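Local coordinates for protein putative alpha-L-fucosidase (Bacteroides thetaiotaomicron, PDB 4H41) that is a putative alpha-L-fucosidase, a TIM-barrel protein of a gut bacterium that probably takes part in breaking down host glycans, at residues E135-K140 against A179-Q183; F157-I162 against L191-S196; G130-I136 against T170-A176; V71-R75 against Y161-E165. All blocks are in the same frame, centred on the assembly; numbering follows the deposited sequence.

Contact 1: E135-K140 against A179-Q183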
loop_
_atom_site.group_PDB
_atom_site.type_symbol
_atom_site.label_atom_id
_atom_site.label_comp_id
_atom_site.label_asym_id
_atom_site.label_seq_id
_atom_site.Cartn_x
_atom_site.Cartn_y
_atom_site.Cartn_z
ATOM N N GLU B 135 -11.643 -22.236 -20.726
ATOM C CA GLU B 135 -10.455 -22.697 -20.010
ATOM C C GLU B 135 -10.163 -24.182 -20.189
ATOM O O GLU B 135 -9.091 -24.655 -19.801
ATOM C CB GLU B 135 -10.618 -22.361 -18.529
ATOM C CG GLU B 135 -10.746 -20.858 -18.252
ATOM C CD GLU B 135 -9.575 -20.048 -18.779
ATOM O OE1 GLU B 135 -8.454 -20.602 -18.831
ATOM O OE2 GLU B 135 -9.799 -18.930 -19.289
ATOM N N ILE B 136 -11.089 -24.925 -20.771
ATOM C CA ILE B 136 -10.913 -26.367 -20.904
ATOM C C ILE B 136 -9.745 -26.735 -21.825
ATOM O O ILE B 136 -8.933 -27.577 -21.444
ATOM C CB ILE B 136 -12.207 -27.035 -21.428
ATOM C CG1 ILE B 136 -13.415 -26.797 -20.474
ATOM C CG2 ILE B 136 -11.974 -28.553 -21.610
ATOM C CD1 ILE B 136 -14.722 -27.101 -21.108
ATOM N N GLU B 137 -9.690 -26.166 -23.043
ATOM C CA GLU B 137 -8.745 -26.626 -24.061
ATOM C C GLU B 137 -7.281 -26.574 -23.650
ATOM O O GLU B 137 -6.605 -27.596 -23.792
ATOM C CB GLU B 137 -8.926 -25.878 -25.374
ATOM C CG GLU B 137 -8.162 -26.524 -26.523
ATOM C CD GLU B 137 -8.710 -26.221 -27.901
ATOM O OE1 GLU B 137 -9.197 -25.086 -28.112
ATOM O OE2 GLU B 137 -8.643 -27.116 -28.775
ATOM N N ASP B 138 -6.778 -25.444 -23.179
ATOM C CA ASP B 138 -5.341 -25.364 -22.788
ATOM C C ASP B 138 -5.045 -26.309 -21.645
ATOM O O ASP B 138 -3.976 -26.903 -21.617
ATOM C CB ASP B 138 -4.928 -23.955 -22.386
ATOM C CG ASP B 138 -4.911 -22.935 -23.516
ATOM O OD1 ASP B 138 -4.716 -23.330 -24.677
ATOM O OD2 ASP B 138 -5.209 -21.782 -23.254
ATOM N N ASN B 139 -6.009 -26.481 -20.702
ATOM C CA ASN B 139 -5.780 -27.378 -19.585
ATOM C C ASN B 139 -5.746 -28.835 -20.037
ATOM O O ASN B 139 -5.081 -29.604 -19.365
ATOM C CB ASN B 139 -6.750 -27.178 -18.467
ATOM C CG ASN B 139 -6.308 -26.045 -17.603
ATOM O OD1 ASN B 139 -5.222 -26.102 -16.966
ATOM N ND2 ASN B 139 -7.037 -24.952 -17.643
ATOM N N LYS B 140 -6.348 -29.211 -21.190
ATOM C CA LYS B 140 -6.182 -30.578 -21.683
ATOM C C LYS B 140 -4.706 -30.898 -21.910
ATOM O O LYS B 140 -4.263 -32.003 -21.587
ATOM C CB LYS B 140 -6.961 -30.832 -22.980
ATOM C CG LYS B 140 -8.452 -30.681 -22.839
ATOM C CD LYS B 140 -9.176 -31.343 -23.976
ATOM C CE LYS B 140 -10.634 -30.970 -23.929
ATOM N NZ LYS B 140 -11.482 -31.809 -24.813
ATOM N N ALA B 179 -15.264 -31.371 -16.997
ATOM C CA ALA B 179 -14.207 -31.804 -17.917
ATOM C C ALA B 179 -12.843 -31.777 -17.272
ATOM O O ALA B 179 -12.064 -32.722 -17.424
ATOM C CB ALA B 179 -14.207 -30.939 -19.166
HETATM N N MSE B 180 -12.546 -30.717 -16.552
HETATM C CA MSE B 180 -11.226 -30.561 -15.928
HETATM C C MSE B 180 -11.067 -31.513 -14.777
HETATM O O MSE B 180 -10.056 -32.202 -14.721
HETATM C CB MSE B 180 -11.015 -29.097 -15.512
HETATM C CG MSE B 180 -10.914 -28.194 -16.736
HETATM SE SE MSE B 180 -10.709 -26.268 -16.439
HETATM C CE MSE B 180 -12.202 -25.968 -15.218
ATOM N N GLY B 181 -12.094 -31.647 -13.924
ATOM C CA GLY B 181 -12.032 -32.624 -12.839
ATOM C C GLY B 181 -11.866 -34.039 -13.324
ATOM O O GLY B 181 -11.069 -34.794 -12.767
ATOM N N LYS B 182 -12.608 -34.416 -14.365
ATOM C CA LYS B 182 -12.508 -35.783 -14.905
ATOM C C LYS B 182 -11.107 -36.068 -15.445
ATOM O O LYS B 182 -10.578 -37.154 -15.208
ATOM C CB LYS B 182 -13.538 -36.009 -16.011
ATOM C CG LYS B 182 -13.456 -37.431 -16.586
ATOM C CD LYS B 182 -14.621 -37.809 -17.429
ATOM C CE LYS B 182 -14.342 -39.095 -18.219
ATOM N NZ LYS B 182 -14.126 -40.258 -17.310
ATOM N N GLN B 183 -10.527 -35.140 -16.208
ATOM C CA GLN B 183 -9.189 -35.381 -16.766
ATOM C C GLN B 183 -8.151 -35.487 -15.664
ATOM O O GLN B 183 -7.316 -36.369 -15.692
ATOM C CB GLN B 183 -8.786 -34.317 -17.758
ATOM C CG GLN B 183 -7.582 -34.770 -18.590
ATOM C CD GLN B 183 -7.038 -33.684 -19.452
ATOM O OE1 GLN B 183 -7.622 -32.606 -19.544
ATOM N NE2 GLN B 183 -5.843 -33.908 -20.011
HETATM O O HOH W 1 -9.338 -29.770 -19.464
#
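The flat amide of Gln-183 holds the backbone O of Lys-140 in its plane. NE2 of Gln-183 donates to this O of Lys-140 over 2.9 Å. The bond is nearly straight (170° at the hydrogen) and falls on a lone pair of the carbonyl. Gln-183 reaches this far because its CG is anti to the backbone N (chi1 -165°) and the chain runs out extended. The other end of the amide, OE1 of Gln-183, comes 3.3 Å from CA of Lys-140. A water joins OE1 of Gln-183, by a weak bond, to the O of Ile-136. The second amide, that of Asn-139, has Glu-135 O near its plane, 3.0 Å from ND2 of Asn-139. Its OD1 accepts from the backbone N of Tyr-121.

The two segments belong to helices 136-151 and 173-187, successive outer helices of a TIM barrel. Their short axes are nearly parallel, at 13°, and 10.3 Å apart. With an alanine in place of Gln-183, the O of Lys-140 would probably lose its donor from the neighbouring helix, and the bridging water one of its partners.

On the side nearer the barrel, SE of Met-180 lies 4.1 Å from ND2 of Asn-139 and equally far from the O of Glu-135. Away from the barrel, CG2 of Ile-136 rests against CB of Ala-179 at 4.1 Å.

Contact 2: F157-I162 against L191-S196; sequences FGGWYI and LPTFIS
Tyr-161 and Ser-196 share a water that three groups grip. It donates to the O of Ile-162 at 2.7 Å and accepts from the N of Ser-196 at 2.8 Å. The OH of Tyr-161 is its third partner, and this hydroxyl also binds an unidentified ligand. CB of Ser-196 sits 3.6 Å from the same OH.

Backbone bonds tie the strands together. The shortest is Ile-162 N to Phe-194 O, 2.8 Å; Trp-160 N to Pro-192 O and Phe-194 N to Trp-160 O continue the pairing. CD1 of Tyr-161 stands 3.5 Å above one face of the Phe-194 ring, toward its rim, with the planes at 42°. CG of Phe-194 sits between the backbone N and the carbonyl carbon (chi1 82°), which brings the end of the ring toward Tyr-161. On the other side of the sheet, CB of Ile-162 packs on CG2 of Ile-195. At Gly-159 a side chain would press on Pro-192 O.

Two parallel neighbouring strands linked through helix 173-187 make a right-handed beta-alpha-beta unit of the TIM barrel.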
loop_
_atom_site.group_PDB
_atom_site.type_symbol
_atom_site.label_atom_id
_atom_site.label_comp_id
_atom_site.label_asym_id
_atom_site.label_seq_id
_atom_site.Cartn_x
_atom_site.Cartn_y
_atom_site.Cartn_z
ATOM N N PHE B 157 3.297 -34.734 -5.158
ATOM C CA PHE B 157 2.180 -34.327 -6.026
ATOM C C PHE B 157 0.921 -35.050 -5.547
ATOM O O PHE B 157 0.750 -36.240 -5.817
ATOM C CB PHE B 157 2.503 -34.647 -7.496
ATOM C CG PHE B 157 1.612 -33.924 -8.486
ATOM C CD1 PHE B 157 0.268 -34.250 -8.608
ATOM C CD2 PHE B 157 2.139 -32.985 -9.360
ATOM C CE1 PHE B 157 -0.550 -33.592 -9.530
ATOM C CE2 PHE B 157 1.326 -32.358 -10.312
ATOM C CZ PHE B 157 -0.011 -32.667 -10.391
ATOM N N GLY B 158 0.054 -34.343 -4.832
ATOM C CA GLY B 158 -1.082 -34.960 -4.175
ATOM C C GLY B 158 -2.475 -34.545 -4.527
ATOM O O GLY B 158 -3.416 -35.040 -3.911
ATOM N N GLY B 159 -2.616 -33.631 -5.454
ATOM C CA GLY B 159 -3.932 -33.129 -5.791
ATOM C C GLY B 159 -3.937 -32.050 -6.832
ATOM O O GLY B 159 -2.878 -31.594 -7.280
ATOM N N TRP B 160 -5.143 -31.655 -7.212
ATOM C CA TRP B 160 -5.400 -30.662 -8.241
ATOM C C TRP B 160 -6.312 -29.578 -7.730
ATOM O O TRP B 160 -7.301 -29.865 -7.059
ATOM C CB TRP B 160 -6.079 -31.332 -9.437
ATOM C CG TRP B 160 -5.338 -32.518 -9.983
ATOM C CD1 TRP B 160 -5.465 -33.811 -9.595
ATOM C CD2 TRP B 160 -4.365 -32.505 -11.042
ATOM N NE1 TRP B 160 -4.710 -34.627 -10.417
ATOM C CE2 TRP B 160 -3.997 -33.847 -11.291
ATOM C CE3 TRP B 160 -3.776 -31.491 -11.815
ATOM C CZ2 TRP B 160 -3.067 -34.202 -12.277
ATOM C CZ3 TRP B 160 -2.887 -31.856 -12.835
ATOM C CH2 TRP B 160 -2.543 -33.198 -13.050
ATOM N N TYR B 161 -6.013 -28.341 -8.071
ATOM C CA TYR B 161 -6.848 -27.208 -7.732
ATOM C C TYR B 161 -7.440 -26.696 -9.040
ATOM O O TYR B 161 -6.697 -26.294 -9.944
ATOM C CB TYR B 161 -6.065 -26.130 -6.966
ATOM C CG TYR B 161 -6.830 -24.832 -6.883
ATOM C CD1 TYR B 161 -8.081 -24.777 -6.270
ATOM C CD2 TYR B 161 -6.354 -23.681 -7.489
ATOM C CE1 TYR B 161 -8.816 -23.596 -6.232
ATOM C CE2 TYR B 161 -7.059 -22.481 -7.417
ATOM C CZ TYR B 161 -8.317 -22.456 -6.823
ATOM O OH TYR B 161 -9.087 -21.336 -6.809
ATOM N N ILE B 162 -8.760 -26.738 -9.163
ATOM C CA ILE B 162 -9.468 -26.270 -10.373
ATOM C C ILE B 162 -9.663 -24.775 -10.169
ATOM O O ILE B 162 -10.505 -24.346 -9.376
ATOM C CB ILE B 162 -10.763 -27.088 -10.580
ATOM C CG1 ILE B 162 -10.427 -28.588 -10.748
ATOM C CG2 ILE B 162 -11.545 -26.565 -11.791
ATOM C CD1 ILE B 162 -11.565 -29.492 -10.499
ATOM N N LEU B 191 -6.492 -38.727 -7.783
ATOM C CA LEU B 191 -6.079 -37.773 -6.746
ATOM C C LEU B 191 -7.202 -36.772 -6.461
ATOM O O LEU B 191 -8.057 -36.495 -7.315
ATOM C CB LEU B 191 -4.831 -37.009 -7.185
ATOM C CG LEU B 191 -3.547 -37.798 -7.264
ATOM C CD1 LEU B 191 -2.412 -36.902 -7.723
ATOM C CD2 LEU B 191 -3.187 -38.407 -5.918
ATOM N N PRO B 192 -7.205 -36.206 -5.266
ATOM C CA PRO B 192 -8.261 -35.244 -4.928
ATOM C C PRO B 192 -8.243 -33.986 -5.762
ATOM O O PRO B 192 -7.191 -33.543 -6.221
ATOM C CB PRO B 192 -7.996 -34.900 -3.458
ATOM C CG PRO B 192 -6.683 -35.453 -3.122
ATOM C CD PRO B 192 -6.319 -36.490 -4.118
ATOM N N THR B 193 -9.416 -33.402 -5.937
ATOM C CA THR B 193 -9.617 -32.136 -6.647
ATOM C C THR B 193 -10.460 -31.188 -5.785
ATOM O O THR B 193 -11.266 -31.629 -4.965
ATOM C CB THR B 193 -10.347 -32.404 -7.964
ATOM O OG1 THR B 193 -11.570 -33.032 -7.602
ATOM C CG2 THR B 193 -9.562 -33.308 -8.934
ATOM N N PHE B 194 -10.294 -29.910 -5.967
ATOM C CA PHE B 194 -11.154 -28.939 -5.268
ATOM C C PHE B 194 -11.237 -27.655 -6.047
ATOM O O PHE B 194 -10.413 -27.393 -6.944
ATOM C CB PHE B 194 -10.713 -28.692 -3.809
ATOM C CG PHE B 194 -9.588 -27.712 -3.585
ATOM C CD1 PHE B 194 -8.266 -28.081 -3.804
ATOM C CD2 PHE B 194 -9.839 -26.454 -3.043
ATOM C CE1 PHE B 194 -7.216 -27.184 -3.538
ATOM C CE2 PHE B 194 -8.813 -25.549 -2.836
ATOM C CZ PHE B 194 -7.501 -25.935 -3.026
ATOM N N ILE B 195 -12.280 -26.872 -5.718
ATOM C CA ILE B 195 -12.525 -25.537 -6.242
ATOM C C ILE B 195 -12.540 -24.546 -5.057
ATOM O O ILE B 195 -12.809 -24.941 -3.929
ATOM C CB ILE B 195 -13.830 -25.458 -7.082
ATOM C CG1 ILE B 195 -15.083 -25.882 -6.288
ATOM C CG2 ILE B 195 -13.693 -26.223 -8.384
ATOM C CD1 ILE B 195 -16.371 -25.482 -6.941
ATOM N N SER B 196 -12.292 -23.280 -5.323
ATOM C CA SER B 196 -12.352 -22.218 -4.314
ATOM C C SER B 196 -13.126 -21.014 -4.883
ATOM O O SER B 196 -12.561 -19.982 -5.263
ATOM C CB SER B 196 -10.968 -21.816 -3.807
ATOM O OG SER B 196 -11.126 -20.922 -2.709
HETATM O O HOH W 2 -11.522 -22.322 -7.889
#

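Contact 3: G130-I136 against T170-A176; sequences GDLSWEI and TKGAIDA. With NA (sodium ion), chain Q.
Asp-131, Ser-133, Lys-171 and Gly-172 line a pocket that holds a polyether, probably from the crystallisation liquor, with a sodium ion beside it. Ser-133 OG binds the sodium at 2.4 Å, and four other atoms complete the metal's shell. The sodium would probably polarise this hydroxyl.

OD1 of Asp-131 accepts two bonds from Ser-133, both from the same face of the carboxylate. The N of Ser-133 comes at 2.9 Å on the anti side and closes an Asx turn. The OG of Ser-133 comes at 2.6 Å on the syn side, so the carboxylate positions a sodium ligand. The extended chain of Lys-171 passes obliquely across the carboxylate of Asp-131. With CG anti to the backbone N (chi1 -176°), Lys-171 lays its CG 3.9 Å from CG of Asp-131. A water bonded to OD2 of Asp-131 also meets NZ of Lys-171, weakly.

The backbones join where Leu-132 N donates to Lys-171 O at 3.0 Å. Gly-172, with positive phi, is the N-cap of the next helix; a CB there would clash with Asp-131 OD1 and Ser-133 CB. CG of Leu-132 packs on CB of Ala-176 at 3.8 Å, and CD1 of Ile-136 lies 3.8 Å from CA of Ala-176.

Leu-132 also touches Tyr-126 of helix 125-129 and Phe-177 of helix 173-187. The contact thus joins the loop leading into helix 136-151 to the first turn of helix 173-187.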
loop_
_atom_site.group_PDB
_atom_site.type_symbol
_atom_site.label_atom_id
_atom_site.label_comp_id
_atom_site.label_asym_id
_atom_site.label_seq_id
_atom_site.Cartn_x
_atom_site.Cartn_y
_atom_site.Cartn_z
ATOM N N GLY B 130 -16.673 -14.204 -19.565
ATOM C CA GLY B 130 -17.662 -14.716 -18.626
ATOM C C GLY B 130 -18.025 -16.158 -18.889
ATOM O O GLY B 130 -18.865 -16.710 -18.168
ATOM N N ASP B 131 -17.375 -16.816 -19.882
ATOM C CA ASP B 131 -17.687 -18.202 -20.230
ATOM C C ASP B 131 -16.521 -19.070 -19.784
ATOM O O ASP B 131 -15.438 -19.020 -20.364
ATOM C CB ASP B 131 -17.973 -18.321 -21.724
ATOM C CG ASP B 131 -18.260 -19.720 -22.242
ATOM O OD1 ASP B 131 -18.018 -20.684 -21.513
ATOM O OD2 ASP B 131 -18.719 -19.838 -23.387
ATOM N N LEU B 132 -16.737 -19.877 -18.747
ATOM C CA LEU B 132 -15.640 -20.684 -18.188
ATOM C C LEU B 132 -15.216 -21.833 -19.086
ATOM O O LEU B 132 -14.098 -22.321 -18.924
ATOM C CB LEU B 132 -16.027 -21.229 -16.804
ATOM C CG LEU B 132 -14.910 -21.837 -15.943
ATOM C CD1 LEU B 132 -13.724 -20.934 -15.807
ATOM C CD2 LEU B 132 -15.432 -22.181 -14.563
ATOM N N SER B 133 -16.050 -22.229 -20.057
ATOM C CA SER B 133 -15.724 -23.358 -20.934
ATOM C C SER B 133 -14.493 -23.049 -21.807
ATOM O O SER B 133 -13.878 -23.998 -22.285
ATOM C CB SER B 133 -16.943 -23.776 -21.764
ATOM O OG SER B 133 -17.264 -22.826 -22.758
ATOM N N TRP B 134 -14.084 -21.747 -21.977
ATOM C CA TRP B 134 -12.860 -21.395 -22.706
ATOM C C TRP B 134 -11.597 -21.937 -22.037
ATOM O O TRP B 134 -10.574 -22.066 -22.703
ATOM C CB TRP B 134 -12.683 -19.869 -22.818
ATOM C CG TRP B 134 -13.610 -19.205 -23.768
ATOM C CD1 TRP B 134 -14.589 -18.312 -23.468
ATOM C CD2 TRP B 134 -13.572 -19.292 -25.198
ATOM N NE1 TRP B 134 -15.238 -17.914 -24.612
ATOM C CE2 TRP B 134 -14.629 -18.495 -25.692
ATOM C CE3 TRP B 134 -12.760 -19.984 -26.107
ATOM C CZ2 TRP B 134 -14.881 -18.353 -27.058
ATOM C CZ3 TRP B 134 -13.020 -19.856 -27.468
ATOM C CH2 TRP B 134 -14.123 -19.119 -27.926
ATOM N N GLU B 135 -11.643 -22.236 -20.726
ATOM C CA GLU B 135 -10.455 -22.697 -20.010
ATOM C C GLU B 135 -10.163 -24.182 -20.189
ATOM O O GLU B 135 -9.091 -24.655 -19.801
ATOM C CB GLU B 135 -10.618 -22.361 -18.529
ATOM C CG GLU B 135 -10.746 -20.858 -18.252
ATOM C CD GLU B 135 -9.575 -20.048 -18.779
ATOM O OE1 GLU B 135 -8.454 -20.602 -18.831
ATOM O OE2 GLU B 135 -9.799 -18.930 -19.289
ATOM N N ILE B 136 -11.089 -24.925 -20.771
ATOM C CA ILE B 136 -10.913 -26.367 -20.904
ATOM C C ILE B 136 -9.745 -26.735 -21.825
ATOM O O ILE B 136 -8.933 -27.577 -21.444
ATOM C CB ILE B 136 -12.207 -27.035 -21.428
ATOM C CG1 ILE B 136 -13.415 -26.797 -20.474
ATOM C CG2 ILE B 136 -11.974 -28.553 -21.610
ATOM C CD1 ILE B 136 -14.722 -27.101 -21.108
ATOM N N THR B 170 -22.848 -19.654 -13.838
ATOM C CA THR B 170 -21.921 -19.087 -14.836
ATOM C C THR B 170 -21.957 -19.907 -16.107
ATOM O O THR B 170 -21.915 -21.135 -16.046
ATOM C CB THR B 170 -20.506 -19.075 -14.225
ATOM O OG1 THR B 170 -20.451 -18.121 -13.181
ATOM C CG2 THR B 170 -19.407 -18.737 -15.237
ATOM N N LYS B 171 -21.969 -19.228 -17.262
ATOM C CA LYS B 171 -21.968 -19.886 -18.561
ATOM C C LYS B 171 -20.769 -20.824 -18.656
ATOM O O LYS B 171 -19.639 -20.424 -18.365
ATOM C CB LYS B 171 -21.925 -18.817 -19.657
ATOM C CG LYS B 171 -22.008 -19.363 -21.062
ATOM C CD LYS B 171 -22.170 -18.225 -22.064
ATOM C CE LYS B 171 -22.537 -18.737 -23.418
ATOM N NZ LYS B 171 -22.642 -17.631 -24.408
ATOM N N GLY B 172 -21.045 -22.078 -18.995
ATOM C CA GLY B 172 -20.016 -23.092 -19.176
ATOM C C GLY B 172 -19.290 -23.599 -17.944
ATOM O O GLY B 172 -18.427 -24.461 -18.084
ATOM N N ALA B 173 -19.619 -23.113 -16.733
ATOM C CA ALA B 173 -18.872 -23.518 -15.524
ATOM C C ALA B 173 -19.069 -24.979 -15.161
ATOM O O ALA B 173 -18.090 -25.664 -14.851
ATOM C CB ALA B 173 -19.248 -22.643 -14.341
ATOM N N ILE B 174 -20.305 -25.463 -15.202
ATOM C CA ILE B 174 -20.577 -26.852 -14.811
ATOM C C ILE B 174 -19.840 -27.808 -15.777
ATOM O O ILE B 174 -19.136 -28.714 -15.343
ATOM C CB ILE B 174 -22.091 -27.160 -14.716
ATOM C CG1 ILE B 174 -22.713 -26.450 -13.507
ATOM C CG2 ILE B 174 -22.337 -28.669 -14.613
ATOM C CD1 ILE B 174 -24.253 -26.432 -13.489
ATOM N N ASP B 175 -19.909 -27.517 -17.064
ATOM C CA ASP B 175 -19.235 -28.310 -18.088
ATOM C C ASP B 175 -17.722 -28.226 -17.941
ATOM O O ASP B 175 -17.022 -29.226 -18.103
ATOM C CB ASP B 175 -19.689 -27.893 -19.501
ATOM C CG ASP B 175 -21.137 -28.334 -19.759
ATOM O OD1 ASP B 175 -21.470 -29.517 -19.455
ATOM O OD2 ASP B 175 -21.906 -27.544 -20.306
ATOM N N ALA B 176 -17.226 -27.033 -17.595
ATOM C CA ALA B 176 -15.786 -26.831 -17.430
ATOM C C ALA B 176 -15.253 -27.599 -16.253
ATOM O O ALA B 176 -14.237 -28.267 -16.369
ATOM C CB ALA B 176 -15.467 -25.355 -17.279
HETATM NA NA NA Q . -18.307 -24.106 -24.553
HETATM O O HOH W 3 -21.825 -16.297 -17.194
HETATM O O HOH W 4 -19.425 -17.774 -24.855
#

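Contact 4: V71-R75 against Y161-E165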
loop_
_atom_site.group_PDB
_atom_site.type_symbol
_atom_site.label_atom_id
_atom_site.label_comp_id
_atom_site.label_asym_id
_atom_site.label_seq_id
_atom_site.Cartn_x
_atom_site.Cartn_y
_atom_site.Cartn_z
ATOM N N VAL B 71 -0.082 -27.461 0.510
ATOM C CA VAL B 71 0.245 -26.218 -0.207
ATOM C C VAL B 71 -0.338 -26.311 -1.605
ATOM O O VAL B 71 -0.274 -27.379 -2.254
ATOM C CB VAL B 71 1.742 -25.899 -0.204
ATOM C CG1 VAL B 71 2.221 -25.594 1.202
ATOM C CG2 VAL B 71 2.563 -27.042 -0.818
ATOM N N ILE B 72 -0.971 -25.230 -2.048
ATOM C CA ILE B 72 -1.693 -25.215 -3.307
ATOM C C ILE B 72 -1.167 -24.117 -4.200
ATOM O O ILE B 72 -1.423 -22.925 -3.910
ATOM C CB ILE B 72 -3.205 -25.008 -3.078
ATOM C CG1 ILE B 72 -3.802 -26.045 -2.078
ATOM C CG2 ILE B 72 -3.919 -25.016 -4.435
ATOM C CD1 ILE B 72 -4.296 -25.435 -0.794
HETATM N N MSE B 73 -0.517 -24.484 -5.317
HETATM C CA MSE B 73 -0.016 -23.466 -6.256
HETATM C C MSE B 73 -1.206 -22.983 -7.017
HETATM O O MSE B 73 -1.852 -23.774 -7.679
HETATM C CB MSE B 73 1.056 -24.050 -7.168
HETATM C CG MSE B 73 1.853 -22.949 -7.863
HETATM SE SE MSE B 73 3.075 -23.729 -9.155
HETATM C CE MSE B 73 1.783 -24.453 -10.255
ATOM N N ILE B 74 -1.583 -21.742 -6.833
ATOM C CA ILE B 74 -2.921 -21.282 -7.237
ATOM C C ILE B 74 -3.227 -21.371 -8.736
ATOM O O ILE B 74 -4.334 -21.772 -9.074
ATOM C CB ILE B 74 -3.219 -19.870 -6.643
ATOM C CG1 ILE B 74 -4.724 -19.583 -6.640
ATOM C CG2 ILE B 74 -2.432 -18.788 -7.336
ATOM C CD1 ILE B 74 -5.146 -18.392 -5.747
ATOM N N ARG B 75 -2.280 -21.069 -9.631
ATOM C CA ARG B 75 -2.514 -21.220 -11.068
ATOM C C ARG B 75 -1.195 -21.369 -11.782
ATOM O O ARG B 75 -0.293 -20.515 -11.689
ATOM C CB ARG B 75 -3.377 -20.107 -11.667
ATOM C CG ARG B 75 -2.840 -18.701 -11.523
ATOM C CD ARG B 75 -3.905 -17.670 -11.832
ATOM N NE ARG B 75 -5.015 -17.671 -10.876
ATOM C CZ ARG B 75 -5.066 -17.007 -9.720
ATOM N NH1 ARG B 75 -4.037 -16.262 -9.319
ATOM N NH2 ARG B 75 -6.137 -17.101 -8.941
ATOM N N TYR B 161 -6.013 -28.341 -8.071
ATOM C CA TYR B 161 -6.848 -27.208 -7.732
ATOM C C TYR B 161 -7.440 -26.696 -9.040
ATOM O O TYR B 161 -6.697 -26.294 -9.944
ATOM C CB TYR B 161 -6.065 -26.130 -6.966
ATOM C CG TYR B 161 -6.830 -24.832 -6.883
ATOM C CD1 TYR B 161 -8.081 -24.777 -6.270
ATOM C CD2 TYR B 161 -6.354 -23.681 -7.489
ATOM C CE1 TYR B 161 -8.816 -23.596 -6.232
ATOM C CE2 TYR B 161 -7.059 -22.481 -7.417
ATOM C CZ TYR B 161 -8.317 -22.456 -6.823
ATOM O OH TYR B 161 -9.087 -21.336 -6.809
ATOM N N ILE B 162 -8.760 -26.738 -9.163
ATOM C CA ILE B 162 -9.468 -26.270 -10.373
ATOM C C ILE B 162 -9.663 -24.775 -10.169
ATOM O O ILE B 162 -10.505 -24.346 -9.376
ATOM C CB ILE B 162 -10.763 -27.088 -10.580
ATOM C CG1 ILE B 162 -10.427 -28.588 -10.748
ATOM C CG2 ILE B 162 -11.545 -26.565 -11.791
ATOM C CD1 ILE B 162 -11.565 -29.492 -10.499
ATOM N N SER B 163 -8.774 -23.991 -10.788
ATOM C CA SER B 163 -8.585 -22.571 -10.518
ATOM C C SER B 163 -9.587 -21.606 -11.163
ATOM O O SER B 163 -9.509 -20.404 -10.868
ATOM C CB SER B 163 -7.160 -22.161 -10.918
ATOM O OG SER B 163 -6.935 -22.491 -12.273
ATOM N N GLY B 164 -10.530 -22.105 -11.944
ATOM C CA GLY B 164 -11.588 -21.279 -12.516
ATOM C C GLY B 164 -12.545 -20.787 -11.445
ATOM O O GLY B 164 -13.358 -21.570 -10.949
ATOM N N GLU B 165 -12.416 -19.517 -11.017
ATOM C CA GLU B 165 -13.229 -18.975 -9.919
ATOM C C GLU B 165 -14.550 -18.390 -10.363
ATOM O O GLU B 165 -14.572 -17.531 -11.239
ATOM C CB GLU B 165 -12.482 -17.861 -9.173
ATOM C CG GLU B 165 -11.306 -18.282 -8.349
ATOM C CD GLU B 165 -10.582 -17.073 -7.785
ATOM O OE1 GLU B 165 -11.246 -16.153 -7.240
ATOM O OE2 GLU B 165 -9.341 -17.035 -7.929
HETATM O O HOH W 5 -8.197 -19.347 -8.449
HETATM O O HOH W 6 -7.639 -18.428 -11.708
HETATM O O HOH W 7 -7.175 -15.269 -7.090
#
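Tyr-161 meets Ile-72 near its root and Ile-74 along one ring edge. Its CB touches CG2 of Ile-72 at 3.5 Å. CG of Tyr-161 is anti to the backbone N (chi1 167°), which carries the ring out past Ile-72 to Ile-74. CD2 of Tyr-161 meets the O of Ile-74 at 3.2 Å. This oxygen lies in the ring plane, also touches CB of Ser-163, and is buried without a hydrogen-bond partner. CE2 of Tyr-161 packs on CG1 of Ile-74 at 3.8 Å, the two side chains lying side by side. At the tip, the OH of Tyr-161 is 2.7 Å from a water in the ring plane.

Strands 70-73 and 157-162 are not neighbours in the TIM barrel; strand 115-119 separates them. The contact therefore lies across the inside of the barrel, near the C-terminal strand ends, where enzymes of this fold keep their active sites. A leucine in place of Tyr-161 would probably leave that water without its hydroxyl partner and open a gap beside Ile-74.

The same water accepts from NH2 of Arg-75. NH2 of Arg-75 forms a long salt bridge to OE2 of Glu-165, 3.4 Å. OE2 comes in at the guanidinium edge, near its plane, and the two group planes are 35° apart. A second water bridges these two atoms. NH1 of Arg-75 donates to the O of Ile-42. Glu-165 OE1 accepts from Gln-243.

Contacts 2 and 4 share Tyr-161 and Ile-162, and their centres are about 8 Å apart. Phe-194 CZ of contact 2 packs 3.8 Å from Ile-72 CG1 of contact 4. Both approach the unidentified ligand in the barrel, which bonds to Tyr-161 OH and Glu-165 OE2 and may mark the active site. Contact 1 lies outside the sheet: CE of Met-180 rests 3.5 Å from CG2 of Ile-162. Contact 3 shares Glu-135 and Ile-136 with contact 1 and continues the same helix pair to its beginning, about 10 Å away between centres. It reaches contact 4 through Leu-132 CD1 and Gly-164 CA, 3.9 Å apart.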